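Local coordinates for protein aminofutalosine deaminase (Helicobacter pylori, PDB 7LKK) that hydrolytically deaminates aminofutalosine in the menaquinone pathway, using a bound metal ion, and probably also converts adenosine to inosine, at residues 92-100 against 302-310; 231-240 against 251-259. All blocks are in the same frame, centred on the assembly; numbering follows the deposited sequence.

Both interactions belong to loops and short helices of the amidohydrolase barrel. Their centres lie about 19 Å apart, on the same side of the chain's centre. Along the chain, interaction 2 is nested inside the long loop closed by interaction 1. Interaction 1 joins the start of helix 96-106 to the end of helix 300-305, beside the bound inhibitor. Interaction 2 joins the end of helix 226-234 to the loop before helix 259-264, farther from the centre. The two meet directly: Ser-97 CB lies 3.4 Å from Trp-238 CE2, and Phe-239 packs on Phe-96 and Leu-100. Interaction 2 thus packs against the helix that carries Trp-99 of the pocket.

Interaction 1: residues 92-100 against 302-310; sequences DYGSFSGWL and SNRLLSGKA. With MCF ((8R)-3-(5-S-methyl-5-thio-beta-D-ribofuranosyl)-3,6,7,8-tetrahydroimidazo[4,5-d][1,3]diazepin-8-ol), chain J; EDO (1,2-ethanediol), chain I.
Leu-306 spreads its two methyl groups across one face of the Trp-99 indole, with chi1 at an unusual -92°. CD1 sits over the five-membered ring, 3.7 Å from its centroid, in a CH-pi contact. CD2 lies nearer the rim of the indole and also meets Phe-96, 3.7 Å from its CD1. Trp-99 has chi1 at 176°, CG opposite the backbone N, and this turns the indole to the inhibitor. There Trp-99 CH2 is 3.5 Å from C7 of methylthio-coformycin, and Leu-306 CD2 is 3.9 Å from the same carbon. The indole NE1 is bonded to Ser-331 O, which also takes a weak bond from Tyr-93 OH.

The preceding residue, Leu-305, makes a second CH-pi contact: its CD1 stands 3.8 Å from the centroid of the Tyr-93 ring, over its face. The backbones join nearby: Gly-94 N donates to Leu-305 O at 2.8 Å, almost straight at 178°. Ser-95 is the N-cap of helix 96-106, with its OG accepting from Gly-98 N at 2.9 Å. The second subunit reaches this corner: its Gln-400 binds Tyr-93 O, and its Leu-407 packs on Leu-305. Leu-306 and Trp-99 thus line one wall of the inhibitor pocket, formed, as in amidohydrolases of the TIM-barrel clan, by segments that follow the barrel strands.

Interaction 2: residues 231-240 against 251-259; sequences WVENSKGWFE and NFTSLYEGA
Helix 226-234 ends against the loop 251-259 and the start of helix 259-264, where Val-232, Glu-233 and Ser-235 grip the loop at three points. Gly-258, the N-cap of the second helix, donates its N to Val-232 O at 3.2 Å. The next residue, Ala-259, sends its N to Glu-233 OE1 at 3.0 Å. The donor comes to the syn side of the carboxylate, 31° out of its plane. The Glu-233 side chain gets there by bending at chi2 (-48°). Val-232 CG1 packs against the same turn, 3.5 Å from Ala-259 N.

Ser-235 leaves the first helix with positive phi. Its OG accepts from Ser-254 N at 2.9 Å, with an N-H...O angle of 162°, fairly straight. The Trp-231 indole lies between Phe-239 CB over one face and Ser-254 CA over the opposite face, both toward the rim, the latter 3.4 Å above the plane. The indole NE1 binds Tyr-243 OH. At the ring edge, Trp-231 CH2 is 3.0 Å from Phe-252 O.

At the far end, the Phe-252 ring lies alongside Glu-240, with CE2 3.9 Å from Glu-240 CG. One water donates to both Glu-240 O and Asn-251 O.

Three backbone N-H groups, of Ser-254, Gly-258 and Ala-259, find an oxygen across the contact, whereas Phe-252 O is buried without a polar partner. The Glu-233 carboxylate sits at the N-terminus of helix 259-264, where the helix dipole would probably stabilise its negative charge.

Interaction 1: residues 92-100 against 302-310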
loop_
_atom_site.group_PDB
_atom_site.type_symbol
_atom_site.label_atom_id
_atom_site.label_comp_id
_atom_site.label_asym_id
_atom_site.label_seq_id
_atom_site.Cartn_x
_atom_site.Cartn_y
_atom_site.Cartn_z
ATOM N N ASP A 92 1.541 -0.021 19.792
ATOM C CA ASP A 92 0.160 0.176 19.378
ATOM C C ASP A 92 0.075 1.138 18.199
ATOM O O ASP A 92 0.855 2.086 18.085
ATOM C CB ASP A 92 -0.681 0.718 20.534
ATOM C CG ASP A 92 -0.843 -0.283 21.664
ATOM O OD1 ASP A 92 -0.537 -1.478 21.465
ATOM O OD2 ASP A 92 -1.282 0.133 22.755
ATOM N N TYR A 93 -0.889 0.886 17.319
ATOM C CA TYR A 93 -1.168 1.751 16.184
ATOM C C TYR A 93 -2.608 2.244 16.259
ATOM O O TYR A 93 -3.430 1.716 17.013
ATOM C CB TYR A 93 -0.922 1.023 14.854
ATOM C CG TYR A 93 0.522 0.620 14.644
ATOM C CD1 TYR A 93 1.556 1.517 14.883
ATOM C CD2 TYR A 93 0.851 -0.660 14.218
ATOM C CE1 TYR A 93 2.878 1.153 14.698
ATOM C CE2 TYR A 93 2.169 -1.033 14.027
ATOM C CZ TYR A 93 3.178 -0.121 14.268
ATOM O OH TYR A 93 4.490 -0.488 14.080
ATOM N N GLY A 94 -2.904 3.274 15.473
ATOM C CA GLY A 94 -4.222 3.880 15.443
ATOM C C GLY A 94 -4.292 5.248 16.081
ATOM O O GLY A 94 -5.295 5.951 15.896
ATOM N N SER A 95 -3.265 5.641 16.829
ATOM C CA SER A 95 -3.160 6.972 17.404
ATOM C C SER A 95 -1.694 7.217 17.718
ATOM O O SER A 95 -0.939 6.274 17.971
ATOM C CB SER A 95 -4.019 7.121 18.666
ATOM O OG SER A 95 -3.548 6.280 19.703
ATOM N N PHE A 96 -1.290 8.487 17.691
ATOM C CA PHE A 96 0.085 8.795 18.064
ATOM C C PHE A 96 0.293 8.623 19.563
ATOM O O PHE A 96 1.313 8.070 19.993
ATOM C CB PHE A 96 0.462 10.212 17.639
ATOM C CG PHE A 96 1.853 10.605 18.042
ATOM C CD1 PHE A 96 2.933 10.300 17.231
ATOM C CD2 PHE A 96 2.086 11.256 19.246
ATOM C CE1 PHE A 96 4.217 10.649 17.604
ATOM C CE2 PHE A 96 3.365 11.604 19.621
ATOM C CZ PHE A 96 4.432 11.299 18.800
ATOM N N SER A 97 -0.653 9.107 20.370
ATOM C CA SER A 97 -0.550 8.951 21.817
ATOM C C SER A 97 -0.513 7.481 22.214
ATOM O O SER A 97 0.261 7.085 23.095
ATOM C CB SER A 97 -1.716 9.662 22.502
ATOM O OG SER A 97 -2.959 9.193 22.006
ATOM N N GLY A 98 -1.350 6.657 21.582
ATOM C CA GLY A 98 -1.299 5.228 21.838
ATOM C C GLY A 98 0.030 4.612 21.445
ATOM O O GLY A 98 0.545 3.729 22.135
ATOM N N TRP A 99 0.596 5.060 20.324
ATOM C CA TRP A 99 1.888 4.537 19.889
ATOM C C TRP A 99 3.004 4.961 20.839
ATOM O O TRP A 99 3.773 4.122 21.321
ATOM C CB TRP A 99 2.185 5.000 18.463
ATOM C CG TRP A 99 3.531 4.580 17.965
ATOM C CD1 TRP A 99 3.859 3.383 17.402
ATOM C CD2 TRP A 99 4.735 5.358 17.984
ATOM N NE1 TRP A 99 5.192 3.366 17.068
ATOM C CE2 TRP A 99 5.752 4.566 17.416
ATOM C CE3 TRP A 99 5.051 6.645 18.429
ATOM C CZ2 TRP A 99 7.064 5.020 17.278
ATOM C CZ3 TRP A 99 6.353 7.094 18.291
ATOM C CH2 TRP A 99 7.343 6.283 17.723
ATOM N N LEU A 100 3.102 6.263 21.123
ATOM C CA LEU A 100 4.187 6.759 21.964
ATOM C C LEU A 100 4.118 6.168 23.367
ATOM O O LEU A 100 5.145 5.780 23.936
ATOM C CB LEU A 100 4.154 8.287 22.019
ATOM C CG LEU A 100 5.287 8.969 22.791
ATOM C CD1 LEU A 100 6.647 8.427 22.368
ATOM C CD2 LEU A 100 5.226 10.479 22.611
ATOM N N SER A 302 4.157 5.333 8.213
ATOM C CA SER A 302 4.220 5.719 9.619
ATOM C C SER A 302 3.135 6.730 9.965
ATOM O O SER A 302 2.489 6.622 11.015
ATOM C CB SER A 302 5.605 6.279 9.944
ATOM O OG SER A 302 5.623 6.877 11.227
ATOM N N ASN A 303 2.916 7.719 9.091
ATOM C CA ASN A 303 1.876 8.713 9.336
ATOM C C ASN A 303 0.501 8.063 9.432
ATOM O O ASN A 303 -0.335 8.480 10.243
ATOM C CB ASN A 303 1.877 9.766 8.229
ATOM C CG ASN A 303 3.109 10.649 8.251
ATOM O OD1 ASN A 303 3.883 10.649 9.211
ATOM N ND2 ASN A 303 3.295 11.414 7.183
ATOM N N ARG A 304 0.241 7.054 8.597
ATOM C CA ARG A 304 -1.052 6.374 8.636
ATOM C C ARG A 304 -1.213 5.557 9.911
ATOM O O ARG A 304 -2.314 5.475 10.466
ATOM C CB ARG A 304 -1.216 5.477 7.411
ATOM C CG ARG A 304 -2.600 4.848 7.281
ATOM C CD ARG A 304 -3.668 5.913 7.107
ATOM N NE ARG A 304 -5.020 5.361 7.128
ATOM C CZ ARG A 304 -5.863 5.486 8.147
ATOM N NH1 ARG A 304 -5.495 6.143 9.239
ATOM N NH2 ARG A 304 -7.076 4.955 8.075
ATOM N N LEU A 305 -0.132 4.936 10.383
ATOM C CA LEU A 305 -0.227 4.072 11.555
ATOM C C LEU A 305 -0.320 4.864 12.851
ATOM O O LEU A 305 -0.889 4.370 13.832
ATOM C CB LEU A 305 0.974 3.129 11.618
ATOM C CG LEU A 305 1.119 2.082 10.514
ATOM C CD1 LEU A 305 2.303 1.174 10.816
ATOM C CD2 LEU A 305 -0.159 1.273 10.356
ATOM N N LEU A 306 0.227 6.079 12.884
ATOM C CA LEU A 306 0.261 6.847 14.122
ATOM C C LEU A 306 -0.898 7.836 14.166
ATOM O O LEU A 306 -2.005 7.478 14.576
ATOM C CB LEU A 306 1.603 7.574 14.268
ATOM C CG LEU A 306 2.707 6.842 15.041
ATOM C CD1 LEU A 306 2.872 5.406 14.557
ATOM C CD2 LEU A 306 4.029 7.595 14.953
ATOM N N SER A 307 -0.663 9.071 13.721
ATOM C CA SER A 307 -1.720 10.078 13.758
ATOM C C SER A 307 -2.870 9.726 12.823
ATOM O O SER A 307 -4.016 10.116 13.076
ATOM C CB SER A 307 -1.158 11.448 13.392
ATOM O OG SER A 307 -1.012 11.568 11.989
ATOM N N GLY A 308 -2.591 9.002 11.743
ATOM C CA GLY A 308 -3.597 8.695 10.752
ATOM C C GLY A 308 -3.843 9.781 9.727
ATOM O O GLY A 308 -4.758 9.636 8.909
ATOM N N LYS A 309 -3.074 10.867 9.750
ATOM C CA LYS A 309 -3.234 11.971 8.811
ATOM C C LYS A 309 -2.025 12.031 7.890
ATOM O O LYS A 309 -0.883 11.953 8.353
ATOM C CB LYS A 309 -3.407 13.305 9.543
ATOM C CG LYS A 309 -3.260 14.524 8.637
ATOM C CD LYS A 309 -3.178 15.814 9.433
ATOM C CE LYS A 309 -3.537 17.025 8.582
ATOM N NZ LYS A 309 -3.719 16.678 7.141
ATOM N N ALA A 310 -2.277 12.159 6.590
ATOM C CA ALA A 310 -1.218 12.260 5.598
ATOM C C ALA A 310 -0.760 13.706 5.441
ATOM O O ALA A 310 -1.515 14.650 5.691
ATOM C CB ALA A 310 -1.688 11.714 4.248
HETATM O O8 MCF J . 9.823 9.106 13.757
HETATM C C8 MCF J . 9.133 7.978 14.231
HETATM C C7 MCF J . 7.817 8.337 14.914
HETATM N N6 MCF J . 7.910 9.621 15.564
HETATM C C5 MCF J . 9.024 9.895 16.443
HETATM N N4 MCF J . 10.122 8.983 16.746
HETATM C C10 MCF J . 10.449 7.591 16.347
HETATM C C9 MCF J . 10.005 7.086 15.140
HETATM N N1 MCF J . 10.445 5.840 15.041
HETATM C C2 MCF J . 11.163 5.537 16.121
HETATM N N3 MCF J . 11.171 6.615 16.910
HETATM C C1S MCF J . 11.870 6.649 18.232
HETATM C C2S MCF J . 12.651 7.957 18.495
HETATM O O2S MCF J . 13.890 7.901 17.929
HETATM O O4S MCF J . 11.013 6.603 19.181
HETATM C C4S MCF J . 11.714 7.323 20.452
HETATM C C3S MCF J . 12.758 7.967 20.015
HETATM O O3S MCF J . 14.008 7.240 20.442
HETATM C C5S MCF J . 10.727 8.283 21.093
HETATM S S5S MCF J . 11.067 8.408 22.872
HETATM C C6S MCF J . 10.312 9.928 23.518
HETATM C C1 EDO I . -7.369 10.614 12.173
HETATM O O1 EDO I . -7.053 9.238 12.416
HETATM C C2 EDO I . -8.879 10.788 12.044
HETATM O O2 EDO I . -9.493 10.708 13.336
#

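Interaction 2: residues 231-240 against 251-259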
loop_
_atom_site.group_PDB
_atom_site.type_symbol
_atom_site.label_atom_id
_atom_site.label_comp_id
_atom_site.label_asym_id
_atom_site.label_seq_id
_atom_site.Cartn_x
_atom_site.Cartn_y
_atom_site.Cartn_z
ATOM N N TRP A 231 -0.350 20.601 22.236
ATOM C CA TRP A 231 0.631 20.870 23.280
ATOM C C TRP A 231 1.490 22.076 22.924
ATOM O O TRP A 231 1.659 22.993 23.736
ATOM C CB TRP A 231 1.502 19.635 23.505
ATOM C CG TRP A 231 2.404 19.725 24.705
ATOM C CD1 TRP A 231 3.763 19.617 24.716
ATOM C CD2 TRP A 231 2.006 19.927 26.067
ATOM N NE1 TRP A 231 4.238 19.742 25.999
ATOM C CE2 TRP A 231 3.179 19.932 26.847
ATOM C CE3 TRP A 231 0.773 20.099 26.702
ATOM C CZ2 TRP A 231 3.155 20.107 28.227
ATOM C CZ3 TRP A 231 0.753 20.274 28.075
ATOM C CH2 TRP A 231 1.936 20.275 28.821
ATOM N N VAL A 232 2.041 22.089 21.709
ATOM C CA VAL A 232 2.951 23.158 21.311
ATOM C C VAL A 232 2.230 24.500 21.296
ATOM O O VAL A 232 2.755 25.510 21.780
ATOM C CB VAL A 232 3.580 22.831 19.945
ATOM C CG1 VAL A 232 4.227 24.066 19.336
ATOM C CG2 VAL A 232 4.596 21.706 20.086
ATOM N N GLU A 233 1.007 24.529 20.765
ATOM C CA GLU A 233 0.320 25.801 20.578
ATOM C C GLU A 233 -0.326 26.304 21.865
ATOM O O GLU A 233 -0.256 27.502 22.161
ATOM C CB GLU A 233 -0.730 25.674 19.471
ATOM C CG GLU A 233 -0.155 25.690 18.059
ATOM C CD GLU A 233 0.843 26.814 17.836
ATOM O OE1 GLU A 233 1.912 26.552 17.247
ATOM O OE2 GLU A 233 0.555 27.963 18.236
ATOM N N ASN A 234 -0.955 25.418 22.644
ATOM C CA ASN A 234 -1.793 25.853 23.755
ATOM C C ASN A 234 -1.521 25.127 25.069
ATOM O O ASN A 234 -2.261 25.344 26.037
ATOM C CB ASN A 234 -3.274 25.698 23.391
ATOM C CG ASN A 234 -3.704 26.652 22.300
ATOM O OD1 ASN A 234 -3.881 27.844 22.540
ATOM N ND2 ASN A 234 -3.866 26.134 21.088
ATOM N N SER A 235 -0.494 24.276 25.133
ATOM C CA SER A 235 -0.158 23.538 26.356
ATOM C C SER A 235 -1.359 22.757 26.885
ATOM O O SER A 235 -1.604 22.689 28.092
ATOM C CB SER A 235 0.397 24.475 27.432
ATOM O OG SER A 235 1.731 24.856 27.142
ATOM N N LYS A 236 -2.118 22.157 25.974
ATOM C CA LYS A 236 -3.278 21.360 26.342
ATOM C C LYS A 236 -3.247 20.033 25.597
ATOM O O LYS A 236 -2.442 19.820 24.685
ATOM C CB LYS A 236 -4.588 22.102 26.040
ATOM C CG LYS A 236 -4.783 23.377 26.843
ATOM C CD LYS A 236 -6.063 24.091 26.437
ATOM C CE LYS A 236 -6.540 25.035 27.529
ATOM N NZ LYS A 236 -7.980 24.828 27.849
ATOM N N GLY A 237 -4.136 19.137 26.001
ATOM C CA GLY A 237 -4.263 17.846 25.366
ATOM C C GLY A 237 -3.558 16.730 26.110
ATOM O O GLY A 237 -3.283 16.797 27.311
ATOM N N TRP A 238 -3.255 15.675 25.348
ATOM C CA TRP A 238 -2.723 14.441 25.919
ATOM C C TRP A 238 -1.397 14.666 26.642
ATOM O O TRP A 238 -1.123 14.025 27.663
ATOM C CB TRP A 238 -2.564 13.400 24.811
ATOM C CG TRP A 238 -2.037 12.077 25.263
ATOM C CD1 TRP A 238 -2.751 11.054 25.811
ATOM C CD2 TRP A 238 -0.680 11.625 25.185
ATOM N NE1 TRP A 238 -1.923 9.994 26.087
ATOM C CE2 TRP A 238 -0.646 10.318 25.711
ATOM C CE3 TRP A 238 0.509 12.198 24.722
ATOM C CZ2 TRP A 238 0.530 9.575 25.790
ATOM C CZ3 TRP A 238 1.677 11.458 24.801
ATOM C CH2 TRP A 238 1.679 10.162 25.332
ATOM N N PHE A 239 -0.564 15.573 26.133
ATOM C CA PHE A 239 0.760 15.790 26.714
ATOM C C PHE A 239 0.718 16.472 28.080
ATOM O O PHE A 239 1.787 16.692 28.665
ATOM C CB PHE A 239 1.622 16.611 25.754
ATOM C CG PHE A 239 2.293 15.794 24.687
ATOM C CD1 PHE A 239 3.442 15.075 24.966
ATOM C CD2 PHE A 239 1.773 15.747 23.404
ATOM C CE1 PHE A 239 4.060 14.322 23.986
ATOM C CE2 PHE A 239 2.384 14.996 22.419
ATOM C CZ PHE A 239 3.529 14.282 22.710
ATOM N N GLU A 240 -0.468 16.819 28.589
ATOM C CA GLU A 240 -0.567 17.437 29.911
ATOM C C GLU A 240 0.052 16.556 30.990
ATOM O O GLU A 240 0.741 17.054 31.889
ATOM C CB GLU A 240 -2.029 17.723 30.249
ATOM C CG GLU A 240 -2.603 18.972 29.612
ATOM C CD GLU A 240 -4.105 19.069 29.797
ATOM O OE1 GLU A 240 -4.633 18.401 30.712
ATOM O OE2 GLU A 240 -4.758 19.809 29.030
ATOM N N ASN A 251 6.675 18.799 34.858
ATOM C CA ASN A 251 6.495 19.782 33.797
ATOM C C ASN A 251 5.079 19.672 33.252
ATOM O O ASN A 251 4.657 18.593 32.825
ATOM C CB ASN A 251 7.518 19.588 32.673
ATOM C CG ASN A 251 7.351 20.599 31.559
ATOM O OD1 ASN A 251 7.448 21.804 31.782
ATOM N ND2 ASN A 251 7.100 20.111 30.350
ATOM N N PHE A 252 4.357 20.796 33.251
ATOM C CA PHE A 252 2.953 20.824 32.862
ATOM C C PHE A 252 2.680 21.831 31.747
ATOM O O PHE A 252 1.534 21.949 31.301
ATOM C CB PHE A 252 2.080 21.121 34.102
ATOM C CG PHE A 252 0.636 21.427 33.797
ATOM C CD1 PHE A 252 0.111 22.677 34.080
ATOM C CD2 PHE A 252 -0.192 20.470 33.229
ATOM C CE1 PHE A 252 -1.210 22.972 33.803
ATOM C CE2 PHE A 252 -1.516 20.761 32.947
ATOM C CZ PHE A 252 -2.026 22.013 33.236
ATOM N N THR A 253 3.696 22.544 31.273
ATOM C CA THR A 253 3.551 23.452 30.148
ATOM C C THR A 253 4.510 23.046 29.038
ATOM O O THR A 253 5.478 22.310 29.259
ATOM C CB THR A 253 3.813 24.907 30.555
ATOM O OG1 THR A 253 5.121 25.015 31.129
ATOM C CG2 THR A 253 2.772 25.371 31.562
ATOM N N SER A 254 4.224 23.533 27.836
ATOM C CA SER A 254 5.041 23.196 26.679
ATOM C C SER A 254 6.473 23.678 26.866
ATOM O O SER A 254 6.733 24.701 27.506
ATOM C CB SER A 254 4.449 23.809 25.410
ATOM O OG SER A 254 5.307 23.604 24.303
ATOM N N LEU A 255 7.414 22.904 26.323
ATOM C CA LEU A 255 8.808 23.325 26.308
ATOM C C LEU A 255 9.053 24.477 25.344
ATOM O O LEU A 255 10.129 25.083 25.388
ATOM C CB LEU A 255 9.708 22.143 25.943
ATOM C CG LEU A 255 9.534 20.877 26.783
ATOM C CD1 LEU A 255 10.413 19.758 26.248
ATOM C CD2 LEU A 255 9.846 21.158 28.248
ATOM N N TYR A 256 8.088 24.787 24.480
ATOM C CA TYR A 256 8.219 25.852 23.495
ATOM C C TYR A 256 6.882 26.562 23.369
ATOM O O TYR A 256 5.845 25.909 23.213
ATOM C CB TYR A 256 8.659 25.296 22.135
ATOM C CG TYR A 256 9.956 24.525 22.185
ATOM C CD1 TYR A 256 11.174 25.169 22.020
ATOM C CD2 TYR A 256 9.965 23.153 22.403
ATOM C CE1 TYR A 256 12.363 24.468 22.070
ATOM C CE2 TYR A 256 11.149 22.444 22.455
ATOM C CZ TYR A 256 12.346 23.109 22.286
ATOM O OH TYR A 256 13.528 22.407 22.334
ATOM N N GLU A 257 6.904 27.892 23.438
ATOM C CA GLU A 257 5.685 28.693 23.319
ATOM C C GLU A 257 5.410 28.937 21.841
ATOM O O GLU A 257 5.822 29.944 21.265
ATOM C CB GLU A 257 5.813 29.998 24.094
ATOM C CG GLU A 257 4.484 30.712 24.301
ATOM C CD GLU A 257 3.477 29.860 25.054
ATOM O OE1 GLU A 257 3.815 29.359 26.148
ATOM O OE2 GLU A 257 2.347 29.686 24.547
ATOM N N GLY A 258 4.703 27.998 21.224
ATOM C CA GLY A 258 4.327 28.106 19.831
ATOM C C GLY A 258 5.314 27.421 18.901
ATOM O O GLY A 258 6.475 27.186 19.233
ATOM N N ALA A 259 4.825 27.102 17.703
ATOM C CA ALA A 259 5.662 26.420 16.721
ATOM C C ALA A 259 6.838 27.289 16.291
ATOM O O ALA A 259 7.944 26.781 16.069
ATOM C CB ALA A 259 4.822 26.011 15.511
HETATM O O HOH W 1 3.125 16.044 33.134
#